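Local coordinates for intramolecular trans-sialidase (Macrobdella decora, PDB 3SLI), which cleaves terminal sialic acid from sialoglycoconjugates by intramolecular trans-sialylation, releasing it as 2,7-anhydro-Neu5Ac, at residues S99-Y104 against V109-A114; R125-G130 against L182-L187. One frame throughout, in Å; residues are numbered along the deposited sequence.

Interaction 1: residues S99-Y104 against V109-A114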
ATOM      1  N   SER A  99      -5.164  -2.133  13.212  1.00 15.13           N
ATOM      2  CA  SER A  99      -6.267  -3.096  13.182  1.00 13.72           C
ATOM      3  C   SER A  99      -7.644  -2.469  13.387  1.00 14.43           C
ATOM      4  O   SER A  99      -8.652  -3.022  12.938  1.00 15.30           O
ATOM      5  CB  SER A  99      -6.054  -4.169  14.253  1.00 11.44           C
ATOM      6  OG  SER A  99      -4.881  -4.922  14.006  1.00 11.11           O
ATOM      7  N   VAL A 100      -7.690  -1.343  14.093  1.00 11.76           N
ATOM      8  CA  VAL A 100      -8.937  -0.650  14.382  1.00 11.61           C
ATOM      9  C   VAL A 100      -8.816   0.829  14.011  1.00 13.98           C
ATOM     10  O   VAL A 100      -7.713   1.307  13.731  1.00 15.99           O
ATOM     11  CB  VAL A 100      -9.308  -0.789  15.896  1.00 11.03           C
ATOM     12  CG1 VAL A 100      -9.492  -2.261  16.252  1.00 10.92           C
ATOM     13  CG2 VAL A 100      -8.233  -0.179  16.786  1.00  7.15           C
ATOM     14  N   ARG A 101      -9.933   1.550  13.995  1.00 10.82           N
ATOM     15  CA  ARG A 101      -9.901   2.975  13.678  1.00 14.24           C
ATOM     16  C   ARG A 101     -10.630   3.732  14.783  1.00 14.14           C
ATOM     17  O   ARG A 101     -11.241   3.114  15.647  1.00 15.47           O
ATOM     18  CB  ARG A 101     -10.503   3.266  12.292  1.00 16.53           C
ATOM     19  CG  ARG A 101     -12.026   3.155  12.167  1.00 15.40           C
ATOM     20  CD  ARG A 101     -12.457   3.458  10.732  1.00 17.44           C
ATOM     21  NE  ARG A 101     -12.071   4.808  10.305  1.00 18.38           N
ATOM     22  CZ  ARG A 101     -11.812   5.166   9.046  1.00 17.04           C
ATOM     23  NH1 ARG A 101     -11.885   4.280   8.064  1.00 17.16           N
ATOM     24  NH2 ARG A 101     -11.515   6.428   8.760  1.00 18.86           N
ATOM     25  N   ALA A 102     -10.561   5.059  14.778  1.00 15.04           N
ATOM     26  CA  ALA A 102     -11.211   5.837  15.825  1.00 12.15           C
ATOM     27  C   ALA A 102     -12.300   6.742  15.304  1.00 17.00           C
ATOM     28  O   ALA A 102     -13.374   6.852  15.902  1.00 17.27           O
ATOM     29  CB  ALA A 102     -10.180   6.655  16.589  1.00 13.38           C
ATOM     30  N   LEU A 103     -12.056   7.319  14.136  1.00 16.87           N
ATOM     31  CA  LEU A 103     -12.996   8.255  13.544  1.00 18.19           C
ATOM     32  C   LEU A 103     -13.218   7.956  12.069  1.00 17.68           C
ATOM     33  O   LEU A 103     -12.288   7.574  11.359  1.00 17.52           O
ATOM     34  CB  LEU A 103     -12.459   9.672  13.734  1.00 21.04           C
ATOM     35  CG  LEU A 103     -13.332  10.864  13.364  1.00 25.14           C
ATOM     36  CD1 LEU A 103     -13.216  11.916  14.457  1.00 27.49           C
ATOM     37  CD2 LEU A 103     -12.918  11.417  11.999  1.00 29.74           C
ATOM     38  N   TYR A 104     -14.467   8.084  11.637  1.00 17.69           N
ATOM     39  CA  TYR A 104     -14.861   7.852  10.253  1.00 16.45           C
ATOM     40  C   TYR A 104     -15.920   8.881   9.876  1.00 18.09           C
ATOM     41  O   TYR A 104     -16.973   8.975  10.519  1.00 18.54           O
ATOM     42  CB  TYR A 104     -15.426   6.452  10.093  1.00 14.58           C
ATOM     43  CG  TYR A 104     -15.896   6.136   8.695  1.00 17.55           C
ATOM     44  CD1 TYR A 104     -14.994   6.058   7.628  1.00 18.68           C
ATOM     45  CD2 TYR A 104     -17.238   5.856   8.443  1.00 18.30           C
ATOM     46  CE1 TYR A 104     -15.422   5.697   6.347  1.00 16.00           C
ATOM     47  CE2 TYR A 104     -17.675   5.496   7.170  1.00 17.60           C
ATOM     48  CZ  TYR A 104     -16.763   5.414   6.132  1.00 17.50           C
ATOM     49  OH  TYR A 104     -17.194   5.020   4.889  1.00 22.22           O
ATOM     50  N   VAL A 109     -16.468   6.094  15.875  1.00 21.22           N
ATOM     51  CA  VAL A 109     -17.226   4.893  15.545  1.00 19.22           C
ATOM     52  C   VAL A 109     -16.865   3.681  16.407  1.00 18.12           C
ATOM     53  O   VAL A 109     -15.801   3.635  17.023  1.00 17.22           O
ATOM     54  CB  VAL A 109     -17.061   4.527  14.042  1.00 20.31           C
ATOM     55  CG1 VAL A 109     -17.691   5.609  13.159  1.00 13.87           C
ATOM     56  CG2 VAL A 109     -15.575   4.328  13.690  1.00 20.02           C
ATOM     57  N   PHE A 110     -17.780   2.720  16.469  1.00 17.16           N
ATOM     58  CA  PHE A 110     -17.566   1.501  17.241  1.00 14.60           C
ATOM     59  C   PHE A 110     -16.767   0.462  16.472  1.00 13.19           C
ATOM     60  O   PHE A 110     -16.908   0.321  15.255  1.00 14.95           O
ATOM     61  CB  PHE A 110     -18.908   0.870  17.642  1.00 15.71           C
ATOM     62  CG  PHE A 110     -19.558   1.517  18.829  1.00 16.55           C
ATOM     63  CD1 PHE A 110     -20.318   2.674  18.682  1.00 16.09           C
ATOM     64  CD2 PHE A 110     -19.414   0.964  20.098  1.00 15.26           C
ATOM     65  CE1 PHE A 110     -20.927   3.276  19.790  1.00 19.69           C
ATOM     66  CE2 PHE A 110     -20.014   1.553  21.210  1.00 16.17           C
ATOM     67  CZ  PHE A 110     -20.773   2.713  21.058  1.00 17.12           C
ATOM     68  N   ASN A 111     -15.913  -0.256  17.185  1.00 11.52           N
ATOM     69  CA  ASN A 111     -15.135  -1.329  16.593  1.00 11.67           C
ATOM     70  C   ASN A 111     -15.548  -2.545  17.413  1.00 13.77           C
ATOM     71  O   ASN A 111     -15.943  -2.405  18.577  1.00 14.12           O
ATOM     72  CB  ASN A 111     -13.624  -1.087  16.736  1.00 11.83           C
ATOM     73  CG  ASN A 111     -13.135   0.104  15.910  1.00 12.79           C
ATOM     74  OD1 ASN A 111     -13.278   1.257  16.319  1.00 14.93           O
ATOM     75  ND2 ASN A 111     -12.535  -0.177  14.764  1.00  8.70           N
ATOM     76  N   THR A 112     -15.512  -3.719  16.803  1.00 13.02           N
ATOM     77  CA  THR A 112     -15.882  -4.940  17.500  1.00 13.59           C
ATOM     78  C   THR A 112     -14.677  -5.863  17.456  1.00 13.30           C
ATOM     79  O   THR A 112     -14.169  -6.197  16.379  1.00 14.50           O
ATOM     80  CB  THR A 112     -17.118  -5.601  16.850  1.00 13.39           C
ATOM     81  OG1 THR A 112     -18.116  -4.599  16.600  1.00 13.10           O
ATOM     82  CG2 THR A 112     -17.706  -6.669  17.784  1.00 15.90           C
ATOM     83  N   VAL A 113     -14.210  -6.265  18.635  1.00 12.54           N
ATOM     84  CA  VAL A 113     -13.032  -7.118  18.747  1.00 12.80           C
ATOM     85  C   VAL A 113     -13.296  -8.389  19.562  1.00 11.94           C
ATOM     86  O   VAL A 113     -14.296  -8.476  20.285  1.00 11.67           O
ATOM     87  CB  VAL A 113     -11.850  -6.320  19.378  1.00 11.90           C
ATOM     88  CG1 VAL A 113     -11.673  -5.010  18.639  1.00 13.51           C
ATOM     89  CG2 VAL A 113     -12.101  -6.051  20.866  1.00 13.54           C
ATOM     90  N   ALA A 114     -12.390  -9.356  19.446  1.00 12.04           N
ATOM     91  CA  ALA A 114     -12.516 -10.616  20.167  1.00 11.51           C
ATOM     92  C   ALA A 114     -11.181 -11.301  20.376  1.00 12.84           C
ATOM     93  O   ALA A 114     -10.289 -11.243  19.527  1.00 11.17           O
ATOM     94  CB  ALA A 114     -13.459 -11.573  19.427  1.00 14.01           C
TER
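Val109 meets the 99-104 segment through both its backbone and its side chain, where the two segments run nearly antiparallel, their directions 163° apart. A backbone hydrogen bond runs from Val109 N to Ala102 O at 3.2 Å, fairly straight at 158°. Asn111 points its side chain toward the backbone of Arg101.

Apolar contacts fill in on either side of Asn111. The two methyls of Val109 divide their work: CG1 touches Tyr104 CB at 3.9 Å, while CG2 lies 4.0 Å from Arg101 CG. Farther along, Val100 crosses Asn111 at a slant, its CB 3.9 Å from Asn111 CG, and Val100 CG1 faces Val113 CG1 at 4.2 Å.

Within 99-104 the Arg101 guanidinium ties its own chain to Leu103. Bent at chi3 (-60°), the Arg101 chain curls back to grip one carbonyl oxygen side-on with two nitrogens: NE is 3.0 Å and NH2 2.9 Å from Leu103 O, which sits close to the guanidinium plane. One face of the guanidinium receives Tyr104 CD1, offset toward the rim, while NH1 makes a salt bridge to Glu668.

The 103-104 and 107-118 strands form a hairpin in the antiparallel sheet of the N-terminal domain, whose family belongs to the concanavalin-like group. On the far flank, strand 37-45 bonds to the backbones of Asn111 and Val113. The 99-104 side instead turns toward parts late in the chain: Leu103 N bonds to Asp625 and Ala102 packs on Thr626 and Met629, with Glu668 of strand 665-670 close by, so the hairpin sits where the N-terminal domain meets the C-terminal half.

Interaction 2: residues R125-G130 against L182-L187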
ATOM      1  N   ARG A 125      -6.051 -16.266  19.660  1.00 14.27           N
ATOM      2  CA  ARG A 125      -6.363 -15.589  18.405  1.00 15.66           C
ATOM      3  C   ARG A 125      -7.100 -14.272  18.621  1.00 14.61           C
ATOM      4  O   ARG A 125      -7.973 -14.179  19.481  1.00 16.62           O
ATOM      5  CB  ARG A 125      -7.163 -16.510  17.478  1.00 17.89           C
ATOM      6  CG  ARG A 125      -6.317 -17.599  16.854  1.00 22.40           C
ATOM      7  CD  ARG A 125      -7.014 -18.299  15.710  1.00 25.98           C
ATOM      8  NE  ARG A 125      -6.024 -18.816  14.768  1.00 29.51           N
ATOM      9  CZ  ARG A 125      -6.206 -19.868  13.981  1.00 28.57           C
ATOM     10  NH1 ARG A 125      -7.346 -20.532  14.013  1.00 29.31           N
ATOM     11  NH2 ARG A 125      -5.241 -20.255  13.161  1.00 30.20           N
ATOM     12  N   LEU A 126      -6.714 -13.250  17.863  1.00 13.29           N
ATOM     13  CA  LEU A 126      -7.322 -11.924  17.961  1.00 13.97           C
ATOM     14  C   LEU A 126      -8.097 -11.615  16.691  1.00 13.82           C
ATOM     15  O   LEU A 126      -7.614 -11.885  15.586  1.00 13.46           O
ATOM     16  CB  LEU A 126      -6.253 -10.841  18.157  1.00 16.73           C
ATOM     17  CG  LEU A 126      -5.839 -10.389  19.557  1.00 19.10           C
ATOM     18  CD1 LEU A 126      -4.681  -9.405  19.422  1.00 19.83           C
ATOM     19  CD2 LEU A 126      -7.003  -9.742  20.289  1.00 15.99           C
ATOM     20  N   PHE A 127      -9.266 -11.000  16.854  1.00 14.21           N
ATOM     21  CA  PHE A 127     -10.134 -10.654  15.736  1.00 13.07           C
ATOM     22  C   PHE A 127     -10.599  -9.223  15.908  1.00 13.18           C
ATOM     23  O   PHE A 127     -10.713  -8.724  17.034  1.00 14.52           O
ATOM     24  CB  PHE A 127     -11.407 -11.529  15.726  1.00 10.78           C
ATOM     25  CG  PHE A 127     -11.153 -13.008  15.655  1.00 13.49           C
ATOM     26  CD1 PHE A 127     -10.781 -13.731  16.797  1.00 12.55           C
ATOM     27  CD2 PHE A 127     -11.299 -13.689  14.451  1.00 11.45           C
ATOM     28  CE1 PHE A 127     -10.557 -15.108  16.736  1.00 10.72           C
ATOM     29  CE2 PHE A 127     -11.078 -15.067  14.376  1.00 15.71           C
ATOM     30  CZ  PHE A 127     -10.705 -15.780  15.528  1.00 14.41           C
ATOM     31  N   ALA A 128     -10.925  -8.579  14.794  1.00 13.65           N
ATOM     32  CA  ALA A 128     -11.458  -7.224  14.826  1.00 12.00           C
ATOM     33  C   ALA A 128     -12.154  -6.932  13.513  1.00 10.72           C
ATOM     34  O   ALA A 128     -11.677  -7.322  12.444  1.00 12.28           O
ATOM     35  CB  ALA A 128     -10.368  -6.198  15.083  1.00 12.67           C
ATOM     36  N   ASN A 129     -13.335  -6.344  13.624  1.00 11.86           N
ATOM     37  CA  ASN A 129     -14.139  -5.939  12.481  1.00 15.68           C
ATOM     38  C   ASN A 129     -14.257  -6.958  11.351  1.00 15.57           C
ATOM     39  O   ASN A 129     -14.135  -6.623  10.163  1.00 14.28           O
ATOM     40  CB  ASN A 129     -13.643  -4.585  11.962  1.00 16.29           C
ATOM     41  CG  ASN A 129     -13.709  -3.489  13.026  1.00 17.98           C
ATOM     42  OD1 ASN A 129     -14.509  -3.551  13.963  1.00 16.03           O
ATOM     43  ND2 ASN A 129     -12.842  -2.493  12.898  1.00 13.95           N
ATOM     44  N   GLY A 130     -14.473  -8.213  11.732  1.00 14.85           N
ATOM     45  CA  GLY A 130     -14.650  -9.281  10.768  1.00 14.19           C
ATOM     46  C   GLY A 130     -13.424  -9.988  10.241  1.00 12.79           C
ATOM     47  O   GLY A 130     -13.540 -10.766   9.294  1.00 14.63           O
ATOM     48  N   LEU A 182     -15.144 -20.128  21.357  1.00 16.66           N
ATOM     49  CA  LEU A 182     -16.020 -20.056  20.186  1.00 18.08           C
ATOM     50  C   LEU A 182     -15.185 -20.301  18.923  1.00 17.02           C
ATOM     51  O   LEU A 182     -13.970 -20.169  18.954  1.00 16.54           O
ATOM     52  CB  LEU A 182     -16.731 -18.696  20.119  1.00 13.89           C
ATOM     53  CG  LEU A 182     -17.659 -18.289  21.274  1.00 16.99           C
ATOM     54  CD1 LEU A 182     -18.299 -16.943  20.983  1.00 15.78           C
ATOM     55  CD2 LEU A 182     -18.744 -19.327  21.497  1.00 18.40           C
ATOM     56  N   SER A 183     -15.821 -20.707  17.829  1.00 16.45           N
ATOM     57  CA  SER A 183     -15.082 -20.975  16.595  1.00 16.35           C
ATOM     58  C   SER A 183     -14.685 -19.680  15.896  1.00 16.98           C
ATOM     59  O   SER A 183     -15.307 -18.635  16.108  1.00 15.63           O
ATOM     60  CB  SER A 183     -15.904 -21.841  15.632  1.00 15.40           C
ATOM     61  OG  SER A 183     -17.021 -21.131  15.109  1.00 16.51           O
ATOM     62  N   ASP A 184     -13.676 -19.764  15.033  1.00 18.06           N
ATOM     63  CA  ASP A 184     -13.210 -18.598  14.283  1.00 18.92           C
ATOM     64  C   ASP A 184     -14.363 -18.034  13.458  1.00 19.64           C
ATOM     65  O   ASP A 184     -14.536 -16.820  13.348  1.00 18.96           O
ATOM     66  CB  ASP A 184     -12.050 -18.981  13.355  1.00 20.04           C
ATOM     67  CG  ASP A 184     -10.796 -19.414  14.114  1.00 22.78           C
ATOM     68  OD1 ASP A 184     -10.677 -19.139  15.329  1.00 20.98           O
ATOM     69  OD2 ASP A 184      -9.918 -20.033  13.483  1.00 26.30           O
ATOM     70  N   GLU A 185     -15.196 -18.936  12.946  1.00 20.55           N
ATOM     71  CA  GLU A 185     -16.349 -18.578  12.134  1.00 19.90           C
ATOM     72  C   GLU A 185     -17.316 -17.690  12.919  1.00 19.00           C
ATOM     73  O   GLU A 185     -17.745 -16.636  12.439  1.00 16.03           O
ATOM     74  CB  GLU A 185     -17.045 -19.855  11.641  1.00 25.77           C
ATOM     75  CG  GLU A 185     -16.194 -20.743  10.693  1.00 33.68           C
ATOM     76  CD  GLU A 185     -14.894 -21.309  11.319  1.00 39.32           C
ATOM     77  OE1 GLU A 185     -14.924 -21.834  12.460  1.00 33.89           O
ATOM     78  OE2 GLU A 185     -13.835 -21.241  10.645  1.00 40.60           O
ATOM     79  N   GLU A 186     -17.643 -18.103  14.141  1.00 18.05           N
ATOM     80  CA  GLU A 186     -18.549 -17.324  14.982  1.00 20.87           C
ATOM     81  C   GLU A 186     -17.960 -15.949  15.303  1.00 18.28           C
ATOM     82  O   GLU A 186     -18.696 -14.964  15.406  1.00 16.99           O
ATOM     83  CB  GLU A 186     -18.826 -18.042  16.305  1.00 22.82           C
ATOM     84  CG  GLU A 186     -19.524 -19.379  16.186  1.00 33.33           C
ATOM     85  CD  GLU A 186     -19.734 -20.037  17.546  1.00 34.79           C
ATOM     86  OE1 GLU A 186     -20.627 -19.572  18.294  1.00 37.02           O
ATOM     87  OE2 GLU A 186     -18.996 -20.997  17.867  1.00 29.45           O
ATOM     88  N   LEU A 187     -16.642 -15.895  15.493  1.00 18.01           N
ATOM     89  CA  LEU A 187     -15.966 -14.638  15.829  1.00 16.93           C
ATOM     90  C   LEU A 187     -15.826 -13.685  14.643  1.00 14.76           C
ATOM     91  O   LEU A 187     -15.956 -12.472  14.812  1.00 14.65           O
ATOM     92  CB  LEU A 187     -14.621 -14.913  16.511  1.00 16.64           C
ATOM     93  CG  LEU A 187     -14.800 -15.637  17.857  1.00 15.56           C
ATOM     94  CD1 LEU A 187     -13.455 -16.014  18.474  1.00 13.14           C
ATOM     95  CD2 LEU A 187     -15.614 -14.759  18.804  1.00 14.70           C
TER
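Asp184, in the first turn of helix 184-191, meets both Phe127 and Arg125 of strand 123-128; its chi1 of -66°, with CG anti to the carbonyl carbon, swings the carboxylate to the strand. Its CB is already within 4.1 Å of Phe127 CZ. Next, CG comes in at the edge of that ring, near its plane. From there the carboxylate splits its two oxygens between partners. OD1 approaches Phe127 CZ to 3.4 Å, again at the ring edge, and also forms a salt bridge with Lys116 of the adjoining strand 107-118. OD2 takes the other charge, a salt bridge of 2.7 Å to Arg125 NH1, with the guanidinium and carboxylate planes 58° apart. Arg125 is itself steadied by Thr135, which accepts from NE.

The helix begins at a capping box: Ser183 OG accepts from Glu186 N at 3.2 Å, and Glu186 OE2 accepts in return from Ser183 N. The box closes the first turn; Leu187 points toward the strand, and Asp184 brings its carboxylate in from the side.

Leu187, the residue after Glu186, lies over the face of the Phe127 ring in a CH-pi contact: its CB stands 3.8 Å from the ring centroid, almost exactly on the normal. Leu187 CD1 sits out at the rim of the ring, 3.5 Å from Phe127 CE1, while Leu132, Ile188 and Thr191 also touch the phenyl group.

Interactions 1 and 2, with centres about 15 Å apart, share one sheet of the N-terminal domain: 109-114 and 125-130 come from neighbouring antiparallel strands, 107-118 and 123-128. Probable backbone hydrogen bonds join them, Ala114 O to Phe127 N and Thr112 O to Asn129 N, each 2.9 Å. Val113 CB also packs on Phe127 O at 3.5 Å. Helix 184-191 touches both, since Leu187, which covers Phe127 in interaction 2, also rests on Ala114 of interaction 1. Both contacts belong to the N-terminal domain, whereas in this family the active site lies in the beta-propeller, toward whose part of the chain interaction 1 turns.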